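Side-chain contacts in DNA photolyase (Agrobacterium tumefaciens, PDB 4U63), which probably uses light energy to split cyclobutane pyrimidine dimers in DNA, with a flavin-adenine dinucleotide cofactor and a methenyltetrahydrofolate antenna: residues 149-154 against 295-300; 163-168 against 172-177. All coordinates share one frame; numbering follows the deposited sequence.

Contact 1. Residues 149-154 against 295-300; sequences QLLHEP and KEIVWR. With FAD (flavin-adenine dinucleotide), chain C; SO4 (sulfate ion), chain G; SO4 (sulfate ion), chain F.
The R300 guanidinium takes the main-chain O of Q149 at its edge, close to its own plane, while CD2 of L150 approaches it obliquely, 4.0 Å from R300 NH1. The grip is end-on and double: R300 NH1 gives a hydrogen bond of 3.0 Å to Q149 O, nearly in line with the C=O bond, and R300 NH2 gives one of 3.1 Å to the same oxygen, tilted 27° from the carbonyl plane. Two donors on one acceptor restrict rotation of the guanidinium. A water, also at the guanidinium edge, accepts from R300 NH2 at 2.8 Å and, in the Q149 conformer described here, one of two, from Q149 NE2; OE1 of that conformer accepts from Y121 N. R300 reaches the loop because its chain is extended from CG to NE, with CG anti to the backbone N (chi1 172°). The contact joins the N-terminal alpha/beta domain to the helical FAD-binding domain characteristic of photolyases: residues 149-154 follow the last strand, 142-146, of the five-stranded parallel sheet, and residues 295-300 belong to helix 287-309, which borders the FAD pocket. In mid-chain, CD of R300 lies 3.6 Å from the ribose hydroxyl O2B of FAD, and the guanidinium beyond it binds Q149 O. One turn earlier, CG2 of I297 meets CD1 of L151 at 3.9 Å, the two side chains crossing at about a right angle; CD1 of I297 packs on FAD C4B. E301, next on the helix, takes L151 N on OE2 and is hydrogen-bonded through OE1 to H152 ND1.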
ATOM      1  N   GLN A 149      12.900  -2.386  -4.494  1.00 18.39           N
ATOM      2  CA  GLN A 149      11.487  -2.379  -4.136  0.65 18.10           C
ATOM      3  C   GLN A 149      11.051  -3.701  -3.492  1.00 18.09           C
ATOM      4  O   GLN A 149      10.214  -3.701  -2.587  1.00 17.64           O
ATOM      5  CB  GLN A 149      10.613  -2.096  -5.366  0.65 18.29           C
ATOM      6  CG  GLN A 149       9.119  -2.005  -5.048  0.65 20.10           C
ATOM      7  CD  GLN A 149       8.257  -1.835  -6.280  0.65 21.58           C
ATOM      8  OE1 GLN A 149       8.701  -2.058  -7.380  0.65 20.84           O
ATOM      9  NE2 GLN A 149       7.005  -1.446  -6.082  0.65 23.90           N
ATOM     10  N   LEU A 150      11.618  -4.812  -3.979  1.00 17.92           N
ATOM     11  CA  LEU A 150      11.287  -6.149  -3.514  1.00 17.63           C
ATOM     12  C   LEU A 150      12.518  -6.931  -3.061  1.00 17.83           C
ATOM     13  O   LEU A 150      13.617  -6.756  -3.582  1.00 19.08           O
ATOM     14  CB  LEU A 150      10.616  -6.936  -4.655  1.00 17.13           C
ATOM     15  CG  LEU A 150       9.323  -6.368  -5.252  1.00 19.08           C
ATOM     16  CD1 LEU A 150       8.872  -7.199  -6.441  1.00 17.75           C
ATOM     17  CD2 LEU A 150       8.225  -6.299  -4.205  1.00 19.73           C
ATOM     18  N   LEU A 151      12.305  -7.814  -2.102  1.00 19.32           N
ATOM     19  CA  LEU A 151      13.313  -8.772  -1.655  1.00 20.63           C
ATOM     20  C   LEU A 151      13.646  -9.808  -2.714  1.00 21.43           C
ATOM     21  O   LEU A 151      14.777 -10.305  -2.761  1.00 23.36           O
ATOM     22  CB  LEU A 151      12.822  -9.503  -0.406  1.00 21.57           C
ATOM     23  CG  LEU A 151      12.586  -8.659   0.842  1.00 21.73           C
ATOM     24  CD1 LEU A 151      11.957  -9.507   1.930  1.00 24.95           C
ATOM     25  CD2 LEU A 151      13.892  -8.052   1.307  1.00 23.16           C
ATOM     26  N   HIS A 152      12.673 -10.143  -3.557  1.00 21.51           N
ATOM     27  CA  HIS A 152      12.879 -11.169  -4.604  1.00 20.57           C
ATOM     28  C   HIS A 152      12.677 -10.557  -5.977  1.00 20.95           C
ATOM     29  O   HIS A 152      12.138  -9.457  -6.104  1.00 20.16           O
ATOM     30  CB  HIS A 152      11.944 -12.373  -4.376  1.00 19.63           C
ATOM     31  CG  HIS A 152      10.612 -12.259  -5.051  1.00 19.23           C
ATOM     32  ND1 HIS A 152       9.629 -11.405  -4.612  1.00 18.50           N
ATOM     33  CD2 HIS A 152      10.099 -12.897  -6.132  1.00 20.06           C
ATOM     34  CE1 HIS A 152       8.570 -11.510  -5.390  1.00 19.14           C
ATOM     35  NE2 HIS A 152       8.828 -12.409  -6.320  1.00 19.24           N
ATOM     36  N   GLU A 153      13.113 -11.288  -7.000  1.00 22.63           N
ATOM     37  CA  GLU A 153      12.972 -10.881  -8.384  1.00 26.43           C
ATOM     38  C   GLU A 153      11.837 -11.715  -8.977  1.00 20.99           C
ATOM     39  O   GLU A 153      12.022 -12.895  -9.205  1.00 23.09           O
ATOM     40  CB  GLU A 153      14.286 -11.105  -9.146  1.00 34.68           C
ATOM     41  CG  GLU A 153      15.299  -9.966  -9.019  1.00 46.63           C
ATOM     42  CD  GLU A 153      14.950  -8.729  -9.868  1.00 55.19           C
ATOM     43  OE1 GLU A 153      14.492  -8.880 -11.019  1.00 64.20           O
ATOM     44  OE2 GLU A 153      15.148  -7.596  -9.396  1.00 57.00           O
ATOM     45  N   PRO A 154      10.646 -11.104  -9.186  1.00 21.79           N
ATOM     46  CA  PRO A 154       9.521 -11.947  -9.618  1.00 21.13           C
ATOM     47  C   PRO A 154       9.713 -12.642 -10.956  1.00 21.61           C
ATOM     48  O   PRO A 154       9.149 -13.703 -11.152  1.00 24.54           O
ATOM     49  CB  PRO A 154       8.326 -10.980  -9.689  1.00 24.51           C
ATOM     50  CG  PRO A 154       8.878  -9.616  -9.558  1.00 27.47           C
ATOM     51  CD  PRO A 154      10.217  -9.714  -8.908  1.00 23.13           C
ATOM     52  N   LYS A 295       6.844 -12.917   7.827  1.00 18.82           N
ATOM     53  CA  LYS A 295       5.817 -13.491   6.935  1.00 18.30           C
ATOM     54  C   LYS A 295       4.958 -12.405   6.292  1.00 17.00           C
ATOM     55  O   LYS A 295       4.642 -12.496   5.118  1.00 18.09           O
ATOM     56  CB  LYS A 295       4.925 -14.494   7.660  1.00 18.29           C
ATOM     57  CG  LYS A 295       5.592 -15.846   7.861  1.00 19.68           C
ATOM     58  CD  LYS A 295       4.667 -16.839   8.553  1.00 21.61           C
ATOM     59  CE  LYS A 295       5.325 -18.199   8.657  1.00 24.85           C
ATOM     60  NZ  LYS A 295       4.515 -19.127   9.481  1.00 29.39           N
ATOM     61  N   GLU A 296       4.601 -11.372   7.058  1.00 18.22           N
ATOM     62  CA  GLU A 296       3.767 -10.295   6.524  1.00 17.80           C
ATOM     63  C   GLU A 296       4.499  -9.485   5.452  1.00 17.24           C
ATOM     64  O   GLU A 296       3.910  -9.135   4.423  1.00 19.71           O
ATOM     65  CB  GLU A 296       3.235  -9.402   7.645  1.00 19.91           C
ATOM     66  CG  GLU A 296       2.365 -10.144   8.655  1.00 24.21           C
ATOM     67  CD  GLU A 296       1.294 -11.003   8.022  1.00 28.02           C
ATOM     68  OE1 GLU A 296       0.574 -10.506   7.121  1.00 31.55           O
ATOM     69  OE2 GLU A 296       1.171 -12.168   8.429  1.00 32.15           O
ATOM     70  N   ILE A 297       5.778  -9.219   5.678  1.00 17.75           N
ATOM     71  CA  ILE A 297       6.638  -8.609   4.657  1.00 18.81           C
ATOM     72  C   ILE A 297       6.631  -9.475   3.377  1.00 17.81           C
ATOM     73  O   ILE A 297       6.564  -8.962   2.260  1.00 19.19           O
ATOM     74  CB  ILE A 297       8.086  -8.419   5.173  1.00 20.18           C
ATOM     75  CG1 ILE A 297       8.126  -7.432   6.361  1.00 22.14           C
ATOM     76  CG2 ILE A 297       9.028  -7.946   4.067  1.00 20.72           C
ATOM     77  CD1 ILE A 297       7.659  -6.033   6.016  1.00 24.08           C
ATOM     78  N   VAL A 298       6.695 -10.790   3.562  1.00 18.58           N
ATOM     79  CA  VAL A 298       6.690 -11.727   2.442  1.00 17.70           C
ATOM     80  C   VAL A 298       5.308 -11.827   1.770  1.00 17.95           C
ATOM     81  O   VAL A 298       5.235 -12.143   0.575  1.00 19.17           O
ATOM     82  CB  VAL A 298       7.274 -13.089   2.876  1.00 17.86           C
ATOM     83  CG1 VAL A 298       7.125 -14.150   1.801  1.00 16.73           C
ATOM     84  CG2 VAL A 298       8.760 -12.912   3.222  1.00 19.51           C
ATOM     85  N   TRP A 299       4.221 -11.566   2.493  1.00 17.90           N
ATOM     86  CA  TRP A 299       2.899 -11.442   1.833  1.00 18.88           C
ATOM     87  C   TRP A 299       2.903 -10.309   0.791  1.00 17.00           C
ATOM     88  O   TRP A 299       2.336 -10.460  -0.279  1.00 18.08           O
ATOM     89  CB  TRP A 299       1.742 -11.263   2.822  1.00 18.08           C
ATOM     90  CG  TRP A 299       1.233 -12.562   3.371  1.00 19.42           C
ATOM     91  CD1 TRP A 299       1.521 -13.107   4.577  1.00 21.48           C
ATOM     92  CD2 TRP A 299       0.361 -13.498   2.707  1.00 19.04           C
ATOM     93  NE1 TRP A 299       0.877 -14.307   4.728  1.00 21.17           N
ATOM     94  CE2 TRP A 299       0.164 -14.577   3.590  1.00 20.74           C
ATOM     95  CE3 TRP A 299      -0.279 -13.522   1.457  1.00 20.31           C
ATOM     96  CZ2 TRP A 299      -0.643 -15.669   3.275  1.00 20.06           C
ATOM     97  CZ3 TRP A 299      -1.080 -14.626   1.140  1.00 19.56           C
ATOM     98  CH2 TRP A 299      -1.252 -15.679   2.047  1.00 20.77           C
ATOM     99  N   ARG A 300       3.558  -9.194   1.100  1.00 16.74           N
ATOM    100  CA  ARG A 300       3.739  -8.119   0.106  1.00 17.01           C
ATOM    101  C   ARG A 300       4.496  -8.641  -1.127  1.00 16.34           C
ATOM    102  O   ARG A 300       4.071  -8.428  -2.271  1.00 17.51           O
ATOM    103  CB  ARG A 300       4.435  -6.897   0.732  1.00 17.34           C
ATOM    104  CG  ARG A 300       4.845  -5.808  -0.257  1.00 16.81           C
ATOM    105  CD  ARG A 300       5.357  -4.566   0.465  1.00 17.88           C
ATOM    106  NE  ARG A 300       5.883  -3.561  -0.464  1.00 16.79           N
ATOM    107  CZ  ARG A 300       7.113  -3.539  -0.977  1.00 17.59           C
ATOM    108  NH1 ARG A 300       8.026  -4.466  -0.653  1.00 19.31           N
ATOM    109  NH2 ARG A 300       7.452  -2.568  -1.817  1.00 19.14           N
TER
HETATM  110  PA  FAD C1002       1.972  -5.061   9.525  1.00 19.09           P
HETATM  111  O1A FAD C1002       1.124  -6.089  10.201  1.00 19.28           O
HETATM  112  O2A FAD C1002       2.904  -4.240  10.352  1.00 19.91           O
HETATM  113  O5B FAD C1002       2.735  -5.819   8.333  1.00 19.06           O
HETATM  114  C5B FAD C1002       3.989  -5.359   7.817  1.00 15.28           C
HETATM  115  C4B FAD C1002       3.942  -5.164   6.308  1.00 18.45           C
HETATM  116  O4B FAD C1002       3.637  -6.385   5.637  1.00 20.08           O
HETATM  117  C3B FAD C1002       2.883  -4.186   5.857  1.00 19.02           C
HETATM  118  O3B FAD C1002       3.299  -2.821   6.027  1.00 19.79           O
HETATM  119  C2B FAD C1002       2.678  -4.596   4.415  1.00 18.36           C
HETATM  120  O2B FAD C1002       3.676  -4.033   3.560  1.00 18.39           O
HETATM  121  C1B FAD C1002       2.860  -6.092   4.465  1.00 18.33           C
HETATM  122  N9A FAD C1002       1.594  -6.850   4.576  1.00 17.95           N
HETATM  123  C8A FAD C1002       0.999  -7.234   5.720  1.00 20.51           C
HETATM  124  N7A FAD C1002      -0.124  -7.939   5.474  1.00 18.66           N
HETATM  125  C5A FAD C1002      -0.254  -8.034   4.133  1.00 17.03           C
HETATM  126  C6A FAD C1002      -1.227  -8.640   3.221  1.00 16.38           C
HETATM  127  N6A FAD C1002      -2.293  -9.305   3.711  1.00 19.76           N
HETATM  128  N1A FAD C1002      -1.005  -8.496   1.895  1.00 16.79           N
HETATM  129  C2A FAD C1002       0.062  -7.818   1.412  1.00 17.64           C
HETATM  130  N3A FAD C1002       0.990  -7.242   2.204  1.00 17.88           N
HETATM  131  C4A FAD C1002       0.878  -7.316   3.545  1.00 17.28           C
HETATM  132  N1  FAD C1002      -1.701  -3.687   1.857  1.00 17.23           N
HETATM  133  C2  FAD C1002      -1.049  -2.698   1.206  1.00 18.83           C
HETATM  134  O2  FAD C1002       0.151  -2.508   1.509  1.00 20.28           O
HETATM  135  N3  FAD C1002      -1.655  -1.939   0.259  1.00 17.94           N
HETATM  136  C4  FAD C1002      -2.952  -2.128  -0.095  1.00 18.04           C
HETATM  137  O4  FAD C1002      -3.506  -1.432  -0.986  1.00 18.41           O
HETATM  138  C4X FAD C1002      -3.727  -3.185   0.585  1.00 17.11           C
HETATM  139  N5  FAD C1002      -5.043  -3.437   0.320  1.00 18.77           N
HETATM  140  C5X FAD C1002      -5.707  -4.444   0.959  1.00 16.61           C
HETATM  141  C6  FAD C1002      -7.037  -4.721   0.670  1.00 17.20           C
HETATM  142  C7  FAD C1002      -7.731  -5.741   1.328  1.00 18.10           C
HETATM  143  C7M FAD C1002      -9.179  -6.026   1.001  1.00 20.02           C
HETATM  144  C8  FAD C1002      -7.044  -6.546   2.363  1.00 17.07           C
HETATM  145  C8M FAD C1002      -7.741  -7.666   3.104  1.00 18.76           C
HETATM  146  C9  FAD C1002      -5.733  -6.276   2.654  1.00 16.18           C
HETATM  147  C9A FAD C1002      -5.019  -5.266   2.004  1.00 17.05           C
HETATM  148  N10 FAD C1002      -3.656  -4.989   2.320  1.00 18.41           N
HETATM  149  C10 FAD C1002      -2.998  -3.965   1.617  1.00 17.95           C
HETATM  150  C1' FAD C1002      -2.895  -5.793   3.284  1.00 18.36           C
HETATM  151  C2' FAD C1002      -2.838  -5.382   4.738  1.00 17.31           C
HETATM  152  O2' FAD C1002      -4.171  -5.225   5.238  1.00 19.40           O
HETATM  153  C3' FAD C1002      -2.015  -4.126   4.949  1.00 17.33           C
HETATM  154  O3' FAD C1002      -0.713  -4.273   4.390  1.00 20.03           O
HETATM  155  C4' FAD C1002      -1.905  -3.852   6.449  1.00 17.55           C
HETATM  156  O4' FAD C1002      -3.189  -3.489   6.951  1.00 19.81           O
HETATM  157  C5' FAD C1002      -0.914  -2.730   6.686  1.00 17.08           C
HETATM  158  O5' FAD C1002      -0.776  -2.424   8.081  1.00 18.77           O
HETATM  159  P   FAD C1002       0.676  -2.547   8.757  1.00 17.87           P
HETATM  160  O1P FAD C1002       0.563  -2.100  10.172  1.00 18.47           O
HETATM  161  O2P FAD C1002       1.701  -1.830   7.925  1.00 18.83           O
HETATM  162  O3P FAD C1002       0.944  -4.130   8.681  1.00 17.89           O
HETATM  163  S   SO4 G1006       5.895 -22.300   8.029  1.00 51.63           S
HETATM  164  O1  SO4 G1006       6.846 -22.528   6.918  1.00 59.09           O
HETATM  165  O2  SO4 G1006       6.556 -21.517   9.103  1.00 47.33           O
HETATM  166  O3  SO4 G1006       4.722 -21.556   7.526  1.00 51.85           O
HETATM  167  O4  SO4 G1006       5.460 -23.614   8.558  1.00 60.34           O
HETATM  168  S   SO4 F1005       0.796 -20.398  10.162  0.70 84.26           S
HETATM  169  O1  SO4 F1005      -0.521 -19.908   9.705  0.70 83.84           O
HETATM  170  O2  SO4 F1005       1.867 -19.581   9.557  0.70 69.78           O
HETATM  171  O3  SO4 F1005       0.969 -21.808   9.765  0.70 76.67           O
HETATM  172  O4  SO4 F1005       0.868 -20.302  11.632  0.70 72.08           O
HETATM  173  O   HOH W   1       5.900  -0.837  -3.299  1.00 33.92           O

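Contact 2. Residues 163-168 against 172-177; sequences GPYRVY and WRALEG. With SO4 (sulfate ion), chain G.
Y168 and W172 lie side by side and point the same way, one helical turn apart. CE2 of the Y168 ring touches CB of W172 at 3.6 Å, an oblique approach to the tyrosine ring. The Y168 ring and the five-membered ring of W172 are near parallel, at 8°, but so far slid apart, with centroids 6.0 Å from each other, that they barely overlap. Both side chains have CG anti to the backbone N (chi1 177° in Y168, 154° in W172), which sends the two rings off the helix in company. In the backbone W172 N donates to Y168 O over 2.8 Å, an almost straight helical bond. The second touch is smaller: the hydroxyl OH of Y165 sits 3.3 Å from CB of A174, bringing the loop before the helix back against its flank. V167 is at the N-cap position, and the helix starts at Y168, whose N is bonded to D412 OD2. Further out, F171 meets the Y165 ring edge-to-face, and W299 stacks on Y168. CB of E176 lies over one face of the W172 indole, toward its rim. At the indole edge lies a sulfate, probably from the crystallisation liquor, whose O1 accepts from R173 NE at 2.7 Å and whose O4 accepts from R173 NH2. Apart from the helical bond, the two segments meet by van der Waals packing, while polar ties to helix 287-309, from Y168 OH to K295 O and from Y165 N to H305 NE2, probably set how helix 168-177 sits on it.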
ATOM      1  N   GLY A 163       8.112 -23.597 -11.916  1.00 22.25           N
ATOM      2  CA  GLY A 163       6.869 -22.855 -12.057  1.00 22.59           C
ATOM      3  C   GLY A 163       6.858 -21.542 -11.302  1.00 22.36           C
ATOM      4  O   GLY A 163       7.705 -21.296 -10.445  1.00 23.03           O
ATOM      5  N   PRO A 164       5.880 -20.685 -11.606  1.00 20.49           N
ATOM      6  CA  PRO A 164       5.606 -19.551 -10.749  1.00 19.39           C
ATOM      7  C   PRO A 164       5.114 -20.051  -9.400  1.00 18.74           C
ATOM      8  O   PRO A 164       4.505 -21.094  -9.344  1.00 21.43           O
ATOM      9  CB  PRO A 164       4.446 -18.839 -11.466  1.00 18.15           C
ATOM     10  CG  PRO A 164       4.388 -19.416 -12.844  1.00 17.56           C
ATOM     11  CD  PRO A 164       4.897 -20.808 -12.690  1.00 19.06           C
ATOM     12  N   TYR A 165       5.401 -19.345  -8.309  1.00 19.35           N
ATOM     13  CA  TYR A 165       4.713 -19.627  -7.066  1.00 19.31           C
ATOM     14  C   TYR A 165       3.240 -19.197  -7.140  1.00 18.71           C
ATOM     15  O   TYR A 165       2.937 -18.034  -7.398  1.00 21.96           O
ATOM     16  CB  TYR A 165       5.419 -18.945  -5.893  1.00 18.26           C
ATOM     17  CG  TYR A 165       6.711 -19.636  -5.524  1.00 19.28           C
ATOM     18  CD1 TYR A 165       6.710 -20.718  -4.656  1.00 21.23           C
ATOM     19  CD2 TYR A 165       7.926 -19.225  -6.053  1.00 21.24           C
ATOM     20  CE1 TYR A 165       7.880 -21.369  -4.310  1.00 21.27           C
ATOM     21  CE2 TYR A 165       9.113 -19.879  -5.710  1.00 21.46           C
ATOM     22  CZ  TYR A 165       9.075 -20.950  -4.847  1.00 22.73           C
ATOM     23  OH  TYR A 165      10.225 -21.609  -4.497  1.00 27.98           O
ATOM     24  N   ARG A 166       2.345 -20.160  -6.920  1.00 19.82           N
ATOM     25  CA  ARG A 166       0.901 -19.937  -6.879  1.00 22.60           C
ATOM     26  C   ARG A 166       0.343 -19.979  -5.463  1.00 23.05           C
ATOM     27  O   ARG A 166      -0.809 -19.606  -5.261  1.00 21.11           O
ATOM     28  CB  ARG A 166       0.153 -21.022  -7.676  1.00 25.84           C
ATOM     29  CG  ARG A 166       0.713 -21.364  -9.044  1.00 30.10           C
ATOM     30  CD  ARG A 166       0.852 -20.136  -9.904  1.00 25.74           C
ATOM     31  NE  ARG A 166       0.906 -20.472 -11.328  1.00 23.18           N
ATOM     32  CZ  ARG A 166       0.729 -19.587 -12.307  1.00 20.58           C
ATOM     33  NH1 ARG A 166       0.481 -18.311 -12.032  1.00 22.54           N
ATOM     34  NH2 ARG A 166       0.785 -19.975 -13.574  1.00 20.17           N
ATOM     35  N   VAL A 167       1.155 -20.445  -4.507  1.00 20.66           N
ATOM     36  CA  VAL A 167       0.727 -20.730  -3.127  1.00 20.54           C
ATOM     37  C   VAL A 167       1.711 -20.087  -2.146  1.00 20.08           C
ATOM     38  O   VAL A 167       2.930 -20.174  -2.325  1.00 20.27           O
ATOM     39  CB  VAL A 167       0.678 -22.261  -2.874  1.00 23.95           C
ATOM     40  CG1 VAL A 167       0.091 -22.583  -1.500  1.00 26.01           C
ATOM     41  CG2 VAL A 167      -0.137 -22.955  -3.964  1.00 26.49           C
ATOM     42  N   TYR A 168       1.182 -19.459  -1.095  1.00 17.84           N
ATOM     43  CA  TYR A 168       2.019 -18.677  -0.181  1.00 18.61           C
ATOM     44  C   TYR A 168       3.089 -19.476   0.561  1.00 18.40           C
ATOM     45  O   TYR A 168       4.242 -19.104   0.537  1.00 18.07           O
ATOM     46  CB  TYR A 168       1.174 -17.927   0.832  1.00 18.34           C
ATOM     47  CG  TYR A 168       2.029 -17.180   1.834  1.00 17.38           C
ATOM     48  CD1 TYR A 168       2.589 -15.951   1.521  1.00 17.03           C
ATOM     49  CD2 TYR A 168       2.318 -17.736   3.081  1.00 19.87           C
ATOM     50  CE1 TYR A 168       3.385 -15.266   2.442  1.00 16.69           C
ATOM     51  CE2 TYR A 168       3.110 -17.067   3.993  1.00 20.94           C
ATOM     52  CZ  TYR A 168       3.648 -15.839   3.664  1.00 19.03           C
ATOM     53  OH  TYR A 168       4.429 -15.170   4.569  1.00 20.52           O
ATOM     54  N   TRP A 172       6.968 -18.429   0.858  1.00 20.47           N
ATOM     55  CA  TRP A 172       7.551 -18.024   2.147  1.00 19.88           C
ATOM     56  C   TRP A 172       8.785 -18.861   2.500  1.00 21.88           C
ATOM     57  O   TRP A 172       9.820 -18.316   2.892  1.00 22.36           O
ATOM     58  CB  TRP A 172       6.520 -18.111   3.276  1.00 21.18           C
ATOM     59  CG  TRP A 172       7.125 -18.316   4.627  1.00 20.60           C
ATOM     60  CD1 TRP A 172       7.080 -19.453   5.374  1.00 23.65           C
ATOM     61  CD2 TRP A 172       7.895 -17.367   5.385  1.00 20.50           C
ATOM     62  NE1 TRP A 172       7.753 -19.268   6.554  1.00 24.65           N
ATOM     63  CE2 TRP A 172       8.262 -17.996   6.585  1.00 23.46           C
ATOM     64  CE3 TRP A 172       8.299 -16.041   5.166  1.00 20.69           C
ATOM     65  CZ2 TRP A 172       9.025 -17.346   7.577  1.00 22.68           C
ATOM     66  CZ3 TRP A 172       9.053 -15.390   6.162  1.00 20.36           C
ATOM     67  CH2 TRP A 172       9.406 -16.053   7.340  1.00 22.23           C
ATOM     68  N   ARG A 173       8.677 -20.177   2.362  1.00 23.43           N
ATOM     69  CA  ARG A 173       9.806 -21.051   2.680  1.00 24.56           C
ATOM     70  C   ARG A 173      11.013 -20.756   1.779  1.00 25.00           C
ATOM     71  O   ARG A 173      12.147 -20.749   2.251  1.00 25.92           O
ATOM     72  CB  ARG A 173       9.383 -22.524   2.650  1.00 29.06           C
ATOM     73  CG  ARG A 173       8.492 -22.857   3.840  1.00 31.38           C
ATOM     74  CD  ARG A 173       7.919 -24.262   3.825  1.00 35.73           C
ATOM     75  NE  ARG A 173       7.028 -24.444   4.977  1.00 41.38           N
ATOM     76  CZ  ARG A 173       6.192 -25.466   5.152  1.00 41.90           C
ATOM     77  NH1 ARG A 173       6.102 -26.438   4.249  1.00 43.15           N
ATOM     78  NH2 ARG A 173       5.431 -25.515   6.246  1.00 41.97           N
ATOM     79  N   ALA A 174      10.773 -20.487   0.498  1.00 25.71           N
ATOM     80  CA  ALA A 174      11.861 -20.090  -0.417  1.00 26.60           C
ATOM     81  C   ALA A 174      12.555 -18.786   0.022  1.00 24.69           C
ATOM     82  O   ALA A 174      13.778 -18.722   0.081  1.00 27.68           O
ATOM     83  CB  ALA A 174      11.344 -19.954  -1.834  1.00 26.49           C
ATOM     84  N   LEU A 175      11.771 -17.753   0.327  1.00 22.19           N
ATOM     85  CA  LEU A 175      12.341 -16.468   0.777  1.00 24.67           C
ATOM     86  C   LEU A 175      12.981 -16.555   2.166  1.00 26.87           C
ATOM     87  O   LEU A 175      14.019 -15.947   2.399  1.00 30.67           O
ATOM     88  CB  LEU A 175      11.306 -15.340   0.734  1.00 25.74           C
ATOM     89  CG  LEU A 175      11.225 -14.611  -0.616  1.00 26.46           C
ATOM     90  CD1 LEU A 175      10.694 -15.509  -1.715  1.00 26.39           C
ATOM     91  CD2 LEU A 175      10.367 -13.372  -0.500  1.00 27.00           C
ATOM     92  N   GLU A 176      12.359 -17.300   3.073  1.00 24.87           N
ATOM     93  CA  GLU A 176      12.927 -17.548   4.407  1.00 27.68           C
ATOM     94  C   GLU A 176      14.258 -18.302   4.281  1.00 30.25           C
ATOM     95  O   GLU A 176      15.232 -17.994   4.982  1.00 32.86           O
ATOM     96  CB  GLU A 176      11.933 -18.355   5.255  1.00 29.94           C
ATOM     97  CG  GLU A 176      12.376 -18.701   6.680  1.00 34.20           C
ATOM     98  CD  GLU A 176      11.501 -19.783   7.317  1.00 40.21           C
ATOM     99  OE1 GLU A 176      11.077 -20.723   6.602  1.00 45.32           O
ATOM    100  OE2 GLU A 176      11.235 -19.709   8.536  1.00 44.20           O
ATOM    101  N   GLY A 177      14.298 -19.280   3.375  1.00 30.02           N
ATOM    102  CA  GLY A 177      15.481 -20.123   3.194  1.00 34.80           C
ATOM    103  C   GLY A 177      16.587 -19.529   2.340  1.00 36.14           C
ATOM    104  O   GLY A 177      17.673 -20.104   2.255  1.00 41.60           O
TER
HETATM  105  S   SO4 G1006       5.895 -22.300   8.029  1.00 51.63           S
HETATM  106  O1  SO4 G1006       6.846 -22.528   6.918  1.00 59.09           O
HETATM  107  O2  SO4 G1006       6.556 -21.517   9.103  1.00 47.33           O
HETATM  108  O3  SO4 G1006       4.722 -21.556   7.526  1.00 51.85           O
HETATM  109  O4  SO4 G1006       5.460 -23.614   8.558  1.00 60.34           O

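How the contacts relate
Both contacts are buried, but the centre of contact 1 lies about 13 Å from the centre of the chain, that of contact 2 about 21 Å. Contact 1 joins segments 141 residues apart; contact 2, nested within the loop that contact 1 closes, is local, Y168 and W172 meeting within helix 168-177 while Y165 folds back from the preceding loop onto A174. Helix 287-309 serves both: V298 CG2 packs on CE3 of W172 at 3.7 Å. Chemically, contact 1 turns on an arginine that passes FAD to grip a main-chain carbonyl, whereas contact 2 is mainly aromatic and apolar. K295, partly exposed, and R173, exposed, share one sulfate at the rim.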